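Local coordinates for protein cyclopropane mycolic acid synthase 1 (Mycobacterium tuberculosis, PDB 1KPG) that converts a distal double bond of alpha mycolic acids into a cyclopropane ring, using the methylene carbon supplied by S-adenosyl-L-methionine, at residues Ala36-Asp41 with Gln229-Lys234; Ala138-Gly143 with Arg204-Pro209; Leu165-Thr170 with Ile278-Phe283. All blocks are in the same frame, centred on the assembly; numbering follows the deposited sequence.

Interaction 1: Ala36-Asp41 with Gln229-Lys234. With 16A (cetyl-trimethyl-ammonium), chain G; CO3 (carbonate ion), chain E.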
loop_
_atom_site.group_PDB
_atom_site.type_symbol
_atom_site.label_atom_id
_atom_site.label_comp_id
_atom_site.label_asym_id
_atom_site.label_seq_id
_atom_site.Cartn_x
_atom_site.Cartn_y
_atom_site.Cartn_z
ATOM N N ALA A 36 7.568 6.085 -1.101
ATOM C CA ALA A 36 8.740 5.830 -1.929
ATOM C C ALA A 36 9.950 5.723 -1.017
ATOM O O ALA A 36 9.870 6.046 0.173
ATOM C CB ALA A 36 8.937 6.961 -2.939
ATOM N N TYR A 37 11.066 5.275 -1.578
ATOM C CA TYR A 37 12.297 5.113 -0.823
ATOM C C TYR A 37 13.415 5.929 -1.460
ATOM O O TYR A 37 13.978 5.540 -2.484
ATOM C CB TYR A 37 12.684 3.629 -0.782
ATOM C CG TYR A 37 13.967 3.310 -0.040
ATOM C CD1 TYR A 37 14.252 3.891 1.197
ATOM C CD2 TYR A 37 14.880 2.394 -0.563
ATOM C CE1 TYR A 37 15.418 3.565 1.893
ATOM C CE2 TYR A 37 16.045 2.060 0.124
ATOM C CZ TYR A 37 16.308 2.647 1.349
ATOM O OH TYR A 37 17.461 2.316 2.021
ATOM N N PHE A 38 13.725 7.069 -0.853
ATOM C CA PHE A 38 14.786 7.915 -1.364
ATOM C C PHE A 38 16.117 7.374 -0.870
ATOM O O PHE A 38 16.752 7.934 0.025
ATOM C CB PHE A 38 14.555 9.365 -0.931
ATOM C CG PHE A 38 13.309 9.964 -1.529
ATOM C CD1 PHE A 38 12.058 9.665 -1.002
ATOM C CD2 PHE A 38 13.380 10.750 -2.674
ATOM C CE1 PHE A 38 10.890 10.134 -1.609
ATOM C CE2 PHE A 38 12.221 11.224 -3.290
ATOM C CZ PHE A 38 10.973 10.912 -2.756
ATOM N N GLU A 39 16.502 6.246 -1.458
ATOM C CA GLU A 39 17.745 5.563 -1.144
ATOM C C GLU A 39 18.877 6.581 -1.205
ATOM O O GLU A 39 19.722 6.632 -0.316
ATOM C CB GLU A 39 17.964 4.429 -2.149
ATOM C CG GLU A 39 19.124 3.506 -1.829
ATOM C CD GLU A 39 18.934 2.120 -2.423
ATOM O OE1 GLU A 39 18.402 2.020 -3.550
ATOM O OE2 GLU A 39 19.322 1.130 -1.767
ATOM N N ARG A 40 18.887 7.380 -2.270
ATOM C CA ARG A 40 19.869 8.447 -2.439
ATOM C C ARG A 40 19.032 9.711 -2.296
ATOM O O ARG A 40 17.926 9.786 -2.835
ATOM C CB ARG A 40 20.502 8.426 -3.834
ATOM C CG ARG A 40 21.327 7.201 -4.156
ATOM C CD ARG A 40 22.122 7.427 -5.437
ATOM N NE ARG A 40 21.272 7.788 -6.574
ATOM C CZ ARG A 40 20.570 6.920 -7.298
ATOM N NH1 ARG A 40 20.608 5.622 -7.015
ATOM N NH2 ARG A 40 19.824 7.350 -8.307
ATOM N N ASP A 41 19.548 10.700 -1.580
ATOM C CA ASP A 41 18.805 11.933 -1.365
ATOM C C ASP A 41 18.409 12.720 -2.612
ATOM O O ASP A 41 17.530 13.577 -2.543
ATOM C CB ASP A 41 19.582 12.847 -0.415
ATOM C CG ASP A 41 19.514 12.382 1.020
ATOM O OD1 ASP A 41 20.011 11.274 1.313
ATOM O OD2 ASP A 41 18.954 13.122 1.857
ATOM N N GLN A 229 9.469 6.266 7.488
ATOM C CA GLN A 229 8.763 7.453 7.949
ATOM C C GLN A 229 9.146 8.768 7.265
ATOM O O GLN A 229 8.296 9.412 6.653
ATOM C CB GLN A 229 8.940 7.565 9.467
ATOM C CG GLN A 229 8.157 8.667 10.162
ATOM C CD GLN A 229 8.282 8.550 11.672
ATOM O OE1 GLN A 229 9.386 8.443 12.198
ATOM N NE2 GLN A 229 7.153 8.553 12.370
ATOM N N PRO A 230 10.427 9.178 7.350
ATOM C CA PRO A 230 10.870 10.435 6.724
ATOM C C PRO A 230 10.606 10.454 5.217
ATOM O O PRO A 230 10.344 11.504 4.637
ATOM C CB PRO A 230 12.371 10.469 7.021
ATOM C CG PRO A 230 12.537 9.547 8.187
ATOM C CD PRO A 230 11.578 8.441 7.891
ATOM N N HIS A 231 10.687 9.280 4.595
ATOM C CA HIS A 231 10.465 9.151 3.157
ATOM C C HIS A 231 9.019 9.455 2.748
ATOM O O HIS A 231 8.771 9.923 1.630
ATOM C CB HIS A 231 10.850 7.740 2.701
ATOM C CG HIS A 231 12.287 7.399 2.951
ATOM N ND1 HIS A 231 13.301 7.762 2.091
ATOM C CD2 HIS A 231 12.883 6.757 3.986
ATOM C CE1 HIS A 231 14.459 7.358 2.584
ATOM N NE2 HIS A 231 14.232 6.746 3.732
ATOM N N TYR A 232 8.064 9.205 3.642
ATOM C CA TYR A 232 6.674 9.471 3.285
ATOM C C TYR A 232 6.359 10.953 3.260
ATOM O O TYR A 232 5.582 11.411 2.423
ATOM C CB TYR A 232 5.691 8.765 4.227
ATOM C CG TYR A 232 4.551 8.116 3.468
ATOM C CD1 TYR A 232 4.097 8.661 2.266
ATOM C CD2 TYR A 232 3.967 6.934 3.916
ATOM C CE1 TYR A 232 3.097 8.035 1.517
ATOM C CE2 TYR A 232 2.960 6.301 3.178
ATOM C CZ TYR A 232 2.536 6.856 1.978
ATOM O OH TYR A 232 1.570 6.225 1.225
ATOM N N ALA A 233 6.957 11.705 4.180
ATOM C CA ALA A 233 6.725 13.139 4.228
ATOM C C ALA A 233 7.133 13.696 2.867
ATOM O O ALA A 233 6.402 14.468 2.246
ATOM C CB ALA A 233 7.564 13.772 5.338
ATOM N N LYS A 234 8.305 13.285 2.406
ATOM C CA LYS A 234 8.821 13.723 1.112
ATOM C C LYS A 234 7.898 13.275 -0.019
ATOM O O LYS A 234 7.532 14.076 -0.881
ATOM C CB LYS A 234 10.222 13.150 0.891
ATOM C CG LYS A 234 10.863 13.553 -0.429
ATOM C CD LYS A 234 11.060 15.063 -0.513
ATOM C CE LYS A 234 11.902 15.437 -1.719
ATOM N NZ LYS A 234 12.002 16.915 -1.892
HETATM C C1 16A G . -0.703 8.372 2.862
HETATM C C2 16A G . -1.848 7.903 3.763
HETATM C C3 16A G . -1.573 8.230 5.239
HETATM C C4 16A G . -2.662 7.788 6.226
HETATM C C5 16A G . -2.298 8.182 7.669
HETATM C C6 16A G . -3.314 7.783 8.760
HETATM C C7 16A G . -4.819 8.140 8.616
HETATM C C8 16A G . -5.920 7.052 8.543
HETATM C C9 16A G . -5.621 5.591 8.960
HETATM C C10 16A G . -5.220 4.676 7.807
HETATM C C11 16A G . -6.329 3.967 6.986
HETATM C C12 16A G . -6.290 3.965 5.438
HETATM C C13 16A G . -4.901 3.884 4.762
HETATM C C14 16A G . -4.953 3.881 3.232
HETATM C C15 16A G . -3.514 4.037 2.705
HETATM C C16 16A G . -3.524 4.129 1.162
HETATM N N1 16A G . -2.333 4.261 0.327
HETATM C C17 16A G . -2.879 4.366 -1.076
HETATM C C18 16A G . -1.507 5.510 0.581
HETATM C C19 16A G . -1.495 3.000 0.362
HETATM C C CO3 E . 2.139 2.965 2.367
HETATM O O1 CO3 E . 1.016 3.867 1.970
HETATM O O2 CO3 E . 3.389 3.235 1.945
HETATM O O3 CO3 E . 1.897 1.885 3.164
#
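Tyr37 and His231 bring the backbones closest, with CA atoms 6.0 Å apart, where the loop residues Ala36-Asp41 run past the first turns of the helix that starts at Gln229. The His231 ring carries most of the contact. Its CG lies anti to the carbonyl carbon (chi1 -60°), which sends the imidazole out from the helix between Tyr37 and Phe38. Tyr37 turns its ring edge to one face of the imidazole. This is an edge-to-face pair, with CD1 of Tyr37 3.7 Å from CE1 of His231 and the planes at 62°. On the Phe38 side, ND1 of His231 lies 3.1 Å from the backbone N of Phe38 and also sits at the edge of the phenyl ring. Phe38 is the centre of an inverse gamma turn, closed by a weak bond from Glu39 N to Tyr37 O. Its side chain slides past His231 in the opposite direction and reaches Lys234, one helical turn on. There CG of Lys234 lies over one face of the phenyl ring in a CH-pi contact, 3.8 Å from the centroid. The lysine chain bends at chi2 (62°), and its amine leads away from the loop. Ala36 O is buried against CB of His231 at 3.2 Å and has no polar partner in the model. The same loop packs against helix 45-57, where Ala36 and Phe38 both touch Ala48. Tyr232 points away from the loop, and its OH gives a 2.5 Å hydrogen bond to O1 of the bound carbonate.

Interaction 2: Ala138-Gly143 with Arg204-Pro209. With 16A (cetyl-trimethyl-ammonium), chain G; SAH (S-adenosyl-L-homocysteine), chain F.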
loop_
_atom_site.group_PDB
_atom_site.type_symbol
_atom_site.label_atom_id
_atom_site.label_comp_id
_atom_site.label_asym_id
_atom_site.label_seq_id
_atom_site.Cartn_x
_atom_site.Cartn_y
_atom_site.Cartn_z
ATOM N N ALA A 138 -1.956 -2.025 1.514
ATOM C CA ALA A 138 -3.309 -2.585 1.422
ATOM C C ALA A 138 -3.832 -2.999 2.803
ATOM O O ALA A 138 -5.033 -2.938 3.081
ATOM C CB ALA A 138 -3.310 -3.792 0.489
ATOM N N PHE A 139 -2.908 -3.416 3.660
ATOM C CA PHE A 139 -3.215 -3.863 5.012
ATOM C C PHE A 139 -4.100 -2.871 5.782
ATOM O O PHE A 139 -4.935 -3.268 6.597
ATOM C CB PHE A 139 -1.897 -4.085 5.767
ATOM C CG PHE A 139 -2.064 -4.722 7.115
ATOM C CD1 PHE A 139 -2.289 -6.091 7.231
ATOM C CD2 PHE A 139 -1.987 -3.953 8.274
ATOM C CE1 PHE A 139 -2.434 -6.691 8.487
ATOM C CE2 PHE A 139 -2.132 -4.540 9.534
ATOM C CZ PHE A 139 -2.355 -5.916 9.640
ATOM N N GLU A 140 -3.916 -1.581 5.516
ATOM C CA GLU A 140 -4.684 -0.543 6.195
ATOM C C GLU A 140 -6.181 -0.581 5.887
ATOM O O GLU A 140 -6.984 0.020 6.602
ATOM C CB GLU A 140 -4.124 0.840 5.842
ATOM C CG GLU A 140 -2.640 1.010 6.150
ATOM C CD GLU A 140 -1.748 0.649 4.976
ATOM O OE1 GLU A 140 -2.061 -0.318 4.250
ATOM O OE2 GLU A 140 -0.718 1.330 4.785
ATOM N N HIS A 141 -6.545 -1.291 4.825
ATOM C CA HIS A 141 -7.935 -1.415 4.406
ATOM C C HIS A 141 -8.600 -2.688 4.940
ATOM O O HIS A 141 -9.817 -2.854 4.842
ATOM C CB HIS A 141 -8.016 -1.442 2.875
ATOM C CG HIS A 141 -7.758 -0.120 2.219
ATOM N ND1 HIS A 141 -8.661 0.920 2.258
ATOM C CD2 HIS A 141 -6.713 0.317 1.475
ATOM C CE1 HIS A 141 -8.186 1.940 1.564
ATOM N NE2 HIS A 141 -7.006 1.600 1.078
ATOM N N PHE A 142 -7.804 -3.594 5.492
ATOM C CA PHE A 142 -8.344 -4.855 5.987
ATOM C C PHE A 142 -9.267 -4.691 7.189
ATOM O O PHE A 142 -10.297 -5.355 7.274
ATOM C CB PHE A 142 -7.201 -5.823 6.324
ATOM C CG PHE A 142 -6.298 -6.145 5.148
ATOM C CD1 PHE A 142 -6.621 -5.718 3.859
ATOM C CD2 PHE A 142 -5.138 -6.896 5.331
ATOM C CE1 PHE A 142 -5.803 -6.035 2.772
ATOM C CE2 PHE A 142 -4.308 -7.223 4.244
ATOM C CZ PHE A 142 -4.643 -6.791 2.964
ATOM N N GLY A 143 -8.902 -3.804 8.107
ATOM C CA GLY A 143 -9.719 -3.590 9.290
ATOM C C GLY A 143 -9.281 -4.488 10.432
ATOM O O GLY A 143 -8.792 -5.594 10.201
ATOM N N ARG A 204 -8.220 1.692 8.683
ATOM C CA ARG A 204 -7.802 1.528 10.072
ATOM C C ARG A 204 -6.294 1.679 10.218
ATOM O O ARG A 204 -5.531 1.125 9.431
ATOM C CB ARG A 204 -8.216 0.149 10.581
ATOM C CG ARG A 204 -9.533 0.121 11.309
ATOM C CD ARG A 204 -9.409 0.808 12.654
ATOM N NE ARG A 204 -10.632 0.686 13.438
ATOM C CZ ARG A 204 -10.783 1.167 14.666
ATOM N NH1 ARG A 204 -9.782 1.806 15.262
ATOM N NH2 ARG A 204 -11.939 1.013 15.300
ATOM N N LEU A 205 -5.872 2.415 11.240
ATOM C CA LEU A 205 -4.456 2.631 11.489
ATOM C C LEU A 205 -3.889 1.566 12.425
ATOM O O LEU A 205 -4.243 1.500 13.606
ATOM C CB LEU A 205 -4.230 4.016 12.098
ATOM C CG LEU A 205 -2.760 4.424 12.254
ATOM C CD1 LEU A 205 -2.098 4.437 10.883
ATOM C CD2 LEU A 205 -2.662 5.799 12.912
ATOM N N PRO A 206 -3.004 0.706 11.900
ATOM C CA PRO A 206 -2.359 -0.376 12.653
ATOM C C PRO A 206 -1.260 0.163 13.570
ATOM O O PRO A 206 -0.702 1.232 13.316
ATOM C CB PRO A 206 -1.759 -1.259 11.552
ATOM C CG PRO A 206 -2.554 -0.907 10.322
ATOM C CD PRO A 206 -2.727 0.570 10.462
ATOM N N SER A 207 -0.951 -0.579 14.629
ATOM C CA SER A 207 0.120 -0.179 15.538
ATOM C C SER A 207 1.232 -1.203 15.339
ATOM O O SER A 207 0.957 -2.366 15.047
ATOM C CB SER A 207 -0.358 -0.199 16.995
ATOM O OG SER A 207 -0.537 -1.526 17.469
ATOM N N ILE A 208 2.486 -0.785 15.474
ATOM C CA ILE A 208 3.585 -1.731 15.296
ATOM C C ILE A 208 3.398 -2.947 16.215
ATOM O O ILE A 208 3.589 -4.089 15.793
ATOM C CB ILE A 208 4.949 -1.060 15.566
ATOM C CG1 ILE A 208 5.148 0.108 14.587
ATOM C CG2 ILE A 208 6.072 -2.083 15.419
ATOM C CD1 ILE A 208 6.373 0.956 14.870
ATOM N N PRO A 209 3.022 -2.719 17.485
ATOM C CA PRO A 209 2.822 -3.855 18.397
ATOM C C PRO A 209 1.721 -4.788 17.893
ATOM O O PRO A 209 1.829 -6.011 18.000
ATOM C CB PRO A 209 2.445 -3.175 19.713
ATOM C CG PRO A 209 3.238 -1.905 19.660
ATOM C CD PRO A 209 3.015 -1.446 18.230
HETATM C C1 16A G . -0.703 8.372 2.862
HETATM C C2 16A G . -1.848 7.903 3.763
HETATM C C3 16A G . -1.573 8.230 5.239
HETATM C C4 16A G . -2.662 7.788 6.226
HETATM C C5 16A G . -2.298 8.182 7.669
HETATM C C6 16A G . -3.314 7.783 8.760
HETATM C C7 16A G . -4.819 8.140 8.616
HETATM C C8 16A G . -5.920 7.052 8.543
HETATM C C9 16A G . -5.621 5.591 8.960
HETATM C C10 16A G . -5.220 4.676 7.807
HETATM C C11 16A G . -6.329 3.967 6.986
HETATM C C12 16A G . -6.290 3.965 5.438
HETATM C C13 16A G . -4.901 3.884 4.762
HETATM C C14 16A G . -4.953 3.881 3.232
HETATM C C15 16A G . -3.514 4.037 2.705
HETATM C C16 16A G . -3.524 4.129 1.162
HETATM N N1 16A G . -2.333 4.261 0.327
HETATM C C17 16A G . -2.879 4.366 -1.076
HETATM C C18 16A G . -1.507 5.510 0.581
HETATM C C19 16A G . -1.495 3.000 0.362
HETATM N N SAH F . 0.283 -1.880 -3.596
HETATM C CA SAH F . -0.020 -0.787 -4.523
HETATM C CB SAH F . -1.402 -0.163 -4.258
HETATM C CG SAH F . -1.664 0.436 -2.855
HETATM S SD SAH F . -3.311 1.178 -2.692
HETATM C C SAH F . 1.043 0.314 -4.447
HETATM O O SAH F . 1.817 0.314 -3.467
HETATM O OXT SAH F . 1.084 1.172 -5.359
HETATM C "C5'" SAH F . -4.220 -0.034 -1.682
HETATM C "C4'" SAH F . -4.492 -1.290 -2.500
HETATM O "O4'" SAH F . -4.894 -2.449 -1.723
HETATM C "C3'" SAH F . -5.563 -1.106 -3.573
HETATM O "O3'" SAH F . -5.081 -1.687 -4.798
HETATM C "C2'" SAH F . -6.753 -1.852 -3.007
HETATM O "O2'" SAH F . -7.655 -2.242 -4.039
HETATM C "C1'" SAH F . -6.080 -2.995 -2.331
HETATM N N9 SAH F . -6.886 -3.726 -1.337
HETATM C C8 SAH F . -7.587 -3.240 -0.110
HETATM N N7 SAH F . -8.206 -4.163 0.554
HETATM C C5 SAH F . -7.949 -5.332 -0.200
HETATM C C6 SAH F . -8.337 -6.700 -0.020
HETATM N N6 SAH F . -9.088 -7.112 1.018
HETATM N N1 SAH F . -7.914 -7.619 -0.952
HETATM C C2 SAH F . -7.159 -7.223 -1.999
HETATM N N3 SAH F . -6.728 -5.982 -2.281
HETATM C C4 SAH F . -7.159 -5.072 -1.339
#
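One backbone hydrogen bond joins Glu140 to Arg204: Arg204 N donates to Glu140 O at 2.9 Å, with an N-H...O angle of 163°.

The apolar part is a meeting of Phe139 with Pro206. CG of the proline lies at the edge of the phenyl ring, near its plane and 3.7 Å from CD2 of Phe139. The phenylalanine has CG anti to its own N (chi1 -172°), which carries the ring across to the proline. Gly143 CA adds a looser contact with the aliphatic CG of Arg204.

Ligands line both segments. CB of Glu140 is 3.3 Å from C13 of the cetyl-trimethyl-ammonium, and Arg204 N and Leu205 CB border its chain from segment 204-209. Across the loop, CB of His141 is 3.5 Å from C8 of S-adenosyl-L-homocysteine, and the Phe142 ring meets the adenine with its edge. The loop borders both ligands, which meet where C17 of the ammonium head lies 3.6 Å from SD of S-adenosyl-L-homocysteine.

Glu140 bends at chi2 (91°), and its OE2 accepts a hydrogen bond from Ile169 N. Segment 138-143 links strand 132-136 to helix 147-157, whose Tyr147 stacks on Phe139 and touches Pro206, while segment 204-209 leads into helix 208-216 beside strand 163-171.

Interaction 3: Leu165-Thr170 with Ile278-Phe283. With 16A (cetyl-trimethyl-ammonium), chain G; CO3 (carbonate ion), chain E.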
loop_
_atom_site.group_PDB
_atom_site.type_symbol
_atom_site.label_atom_id
_atom_site.label_comp_id
_atom_site.label_asym_id
_atom_site.label_seq_id
_atom_site.Cartn_x
_atom_site.Cartn_y
_atom_site.Cartn_z
ATOM N N LEU A 165 6.484 -9.944 2.635
ATOM C CA LEU A 165 6.952 -8.619 2.983
ATOM C C LEU A 165 5.684 -7.789 3.082
ATOM O O LEU A 165 4.998 -7.537 2.079
ATOM C CB LEU A 165 7.874 -8.043 1.900
ATOM C CG LEU A 165 8.543 -6.692 2.203
ATOM C CD1 LEU A 165 7.509 -5.570 2.203
ATOM C CD2 LEU A 165 9.268 -6.763 3.543
ATOM N N LEU A 166 5.364 -7.399 4.309
ATOM C CA LEU A 166 4.193 -6.593 4.575
ATOM C C LEU A 166 4.653 -5.166 4.832
ATOM O O LEU A 166 5.331 -4.880 5.817
ATOM C CB LEU A 166 3.444 -7.136 5.796
ATOM C CG LEU A 166 2.189 -6.368 6.225
ATOM C CD1 LEU A 166 1.176 -6.355 5.097
ATOM C CD2 LEU A 166 1.594 -7.019 7.458
ATOM N N HIS A 167 4.294 -4.280 3.912
ATOM C CA HIS A 167 4.641 -2.868 3.998
ATOM C C HIS A 167 3.337 -2.145 4.314
ATOM O O HIS A 167 2.411 -2.153 3.513
ATOM C CB HIS A 167 5.224 -2.413 2.652
ATOM C CG HIS A 167 5.346 -0.928 2.493
ATOM N ND1 HIS A 167 6.445 -0.334 1.909
ATOM C CD2 HIS A 167 4.478 0.078 2.765
ATOM C CE1 HIS A 167 6.250 0.968 1.826
ATOM N NE2 HIS A 167 5.063 1.244 2.339
ATOM N N THR A 168 3.268 -1.522 5.485
ATOM C CA THR A 168 2.058 -0.829 5.883
ATOM C C THR A 168 2.322 0.365 6.781
ATOM O O THR A 168 3.319 0.415 7.507
ATOM C CB THR A 168 1.100 -1.781 6.629
ATOM O OG1 THR A 168 -0.030 -1.044 7.113
ATOM C CG2 THR A 168 1.821 -2.441 7.819
ATOM N N ILE A 169 1.411 1.325 6.717
ATOM C CA ILE A 169 1.471 2.521 7.538
ATOM C C ILE A 169 1.105 2.046 8.942
ATOM O O ILE A 169 0.364 1.076 9.097
ATOM C CB ILE A 169 0.431 3.561 7.043
ATOM C CG1 ILE A 169 0.928 4.188 5.738
ATOM C CG2 ILE A 169 0.172 4.627 8.112
ATOM C CD1 ILE A 169 -0.155 4.883 4.938
ATOM N N THR A 170 1.650 2.704 9.956
ATOM C CA THR A 170 1.358 2.344 11.333
ATOM C C THR A 170 1.268 3.659 12.085
ATOM O O THR A 170 1.792 4.670 11.625
ATOM C CB THR A 170 2.476 1.454 11.939
ATOM O OG1 THR A 170 3.718 2.164 11.947
ATOM C CG2 THR A 170 2.646 0.187 11.120
ATOM N N ILE A 278 2.587 9.333 12.752
ATOM C CA ILE A 278 2.253 8.189 11.914
ATOM C C ILE A 278 3.553 7.750 11.283
ATOM O O ILE A 278 4.441 8.560 11.034
ATOM C CB ILE A 278 1.226 8.513 10.816
ATOM C CG1 ILE A 278 1.660 9.752 10.036
ATOM C CG2 ILE A 278 -0.151 8.667 11.441
ATOM C CD1 ILE A 278 0.647 10.187 9.002
ATOM N N ASP A 279 3.651 6.462 11.016
ATOM C CA ASP A 279 4.868 5.884 10.490
ATOM C C ASP A 279 4.492 4.925 9.364
ATOM O O ASP A 279 3.317 4.792 9.007
ATOM C CB ASP A 279 5.549 5.152 11.660
ATOM C CG ASP A 279 6.988 4.752 11.384
ATOM O OD1 ASP A 279 7.546 5.113 10.335
ATOM O OD2 ASP A 279 7.566 4.063 12.252
ATOM N N VAL A 280 5.499 4.290 8.784
ATOM C CA VAL A 280 5.285 3.318 7.727
ATOM C C VAL A 280 6.448 2.346 7.845
ATOM O O VAL A 280 7.607 2.748 7.870
ATOM C CB VAL A 280 5.240 3.986 6.336
ATOM C CG1 VAL A 280 6.510 4.780 6.077
ATOM C CG2 VAL A 280 5.010 2.924 5.261
ATOM N N ASN A 281 6.131 1.062 7.942
ATOM C CA ASN A 281 7.162 0.046 8.112
ATOM C C ASN A 281 7.019 -1.152 7.199
ATOM O O ASN A 281 5.923 -1.486 6.765
ATOM C CB ASN A 281 7.143 -0.452 9.558
ATOM C CG ASN A 281 7.564 0.606 10.546
ATOM O OD1 ASN A 281 8.748 0.758 10.833
ATOM N ND2 ASN A 281 6.600 1.356 11.063
ATOM N N GLN A 282 8.148 -1.787 6.901
ATOM C CA GLN A 282 8.145 -2.996 6.099
ATOM C C GLN A 282 8.507 -4.101 7.090
ATOM O O GLN A 282 9.554 -4.044 7.734
ATOM C CB GLN A 282 9.190 -2.941 4.979
ATOM C CG GLN A 282 8.999 -1.823 3.958
ATOM C CD GLN A 282 9.631 -2.150 2.604
ATOM O OE1 GLN A 282 10.646 -2.846 2.527
ATOM N NE2 GLN A 282 9.031 -1.641 1.535
ATOM N N PHE A 283 7.621 -5.083 7.225
ATOM C CA PHE A 283 7.830 -6.205 8.134
ATOM C C PHE A 283 8.185 -7.438 7.314
ATOM O O PHE A 283 7.381 -7.885 6.491
ATOM C CB PHE A 283 6.544 -6.514 8.910
ATOM C CG PHE A 283 6.060 -5.386 9.772
ATOM C CD1 PHE A 283 6.435 -5.304 11.108
ATOM C CD2 PHE A 283 5.213 -4.407 9.251
ATOM C CE1 PHE A 283 5.974 -4.268 11.915
ATOM C CE2 PHE A 283 4.748 -3.366 10.046
ATOM C CZ PHE A 283 5.128 -3.295 11.382
HETATM C C1 16A G . -0.703 8.372 2.862
HETATM C C2 16A G . -1.848 7.903 3.763
HETATM C C3 16A G . -1.573 8.230 5.239
HETATM C C4 16A G . -2.662 7.788 6.226
HETATM C C5 16A G . -2.298 8.182 7.669
HETATM C C6 16A G . -3.314 7.783 8.760
HETATM C C7 16A G . -4.819 8.140 8.616
HETATM C C8 16A G . -5.920 7.052 8.543
HETATM C C9 16A G . -5.621 5.591 8.960
HETATM C C10 16A G . -5.220 4.676 7.807
HETATM C C11 16A G . -6.329 3.967 6.986
HETATM C C12 16A G . -6.290 3.965 5.438
HETATM C C13 16A G . -4.901 3.884 4.762
HETATM C C14 16A G . -4.953 3.881 3.232
HETATM C C15 16A G . -3.514 4.037 2.705
HETATM C C16 16A G . -3.524 4.129 1.162
HETATM N N1 16A G . -2.333 4.261 0.327
HETATM C C17 16A G . -2.879 4.366 -1.076
HETATM C C18 16A G . -1.507 5.510 0.581
HETATM C C19 16A G . -1.495 3.000 0.362
HETATM C C CO3 E . 2.139 2.965 2.367
HETATM O O1 CO3 E . 1.016 3.867 1.970
HETATM O O2 CO3 E . 3.389 3.235 1.945
HETATM O O3 CO3 E . 1.897 1.885 3.164
#
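Strands 163-171 and 278-286 are antiparallel neighbours in the mixed sheet of the methyltransferase fold, and this pair borders the pocket occupied here by a carbonate, probably from the crystallisation liquor, and the cetyl-trimethyl-ammonium chain. The two short segments run at 158° to each other. Leu166, Thr168 and Thr170 form hydrogen-bonded pairs with Phe283, Asn281 and Asp279. His167-Gln282 and Ile169-Val280 are the non-hydrogen-bonded pairs between them. Six backbone bonds result, among them Phe283 N to Leu166 O at 2.7 Å.

On the face of His167 and Ile169, NE2 of Gln282 donates to ND1 of His167 at 2.9 Å. The amide nitrogen lies near the imidazole plane, although the amide and ring planes stand 67° apart. NE2 of His167 in turn donates to carbonate O2 at 2.6 Å. CG2 of Val280 lies 3.4 Å from the same NE2, and CD1 of Ile169 touches C3 of the detergent chain at 3.6 Å.

The other face carries Phe283, whose ring edge, at CE2, lies 3.8 Å from CG2 of Thr168. Thr170 holds OG1 between its N and carbonyl carbon (chi1 61°), near ND2 of Asn281, which gives it a weak bond. That ND2 also donates to OD2 of Asp279, from above the carboxylate plane. The OD1 atom of Asp279 is bonded to Ser227 OG.

Both nitrogens of His167 are thus engaged. Gln282, itself bonded through OE1 to Lys59 NZ, and the carbonate together would hold the ring's rotation. With ND1 accepting from the amide, NE2 is the donor to the carbonate.

In the fold
The three contacts border one ligand pocket, interaction 1 through Tyr232 of its helix. Interactions 2 and 3 are closest, with centres about 9 Å apart, and they also meet where Pro206 CD lies 3.4 Å from Ile169 O. Interaction 1 lies about 13 Å from interaction 3, centre to centre. It meets the sheet through Gln229 NE2, 3.0 Å from Ile278 O. Tyr232 and His167 share the carbonate, so interactions 1 and 3 supply two of its hydrogen-bond donors, and Cys35 N a third. The detergent chain touches all three contacts, whereas S-adenosyl-L-homocysteine lies against 138-143. The side chain of Ile278 is about 5 Å from that of Cys269, assigned to the active site by similarity.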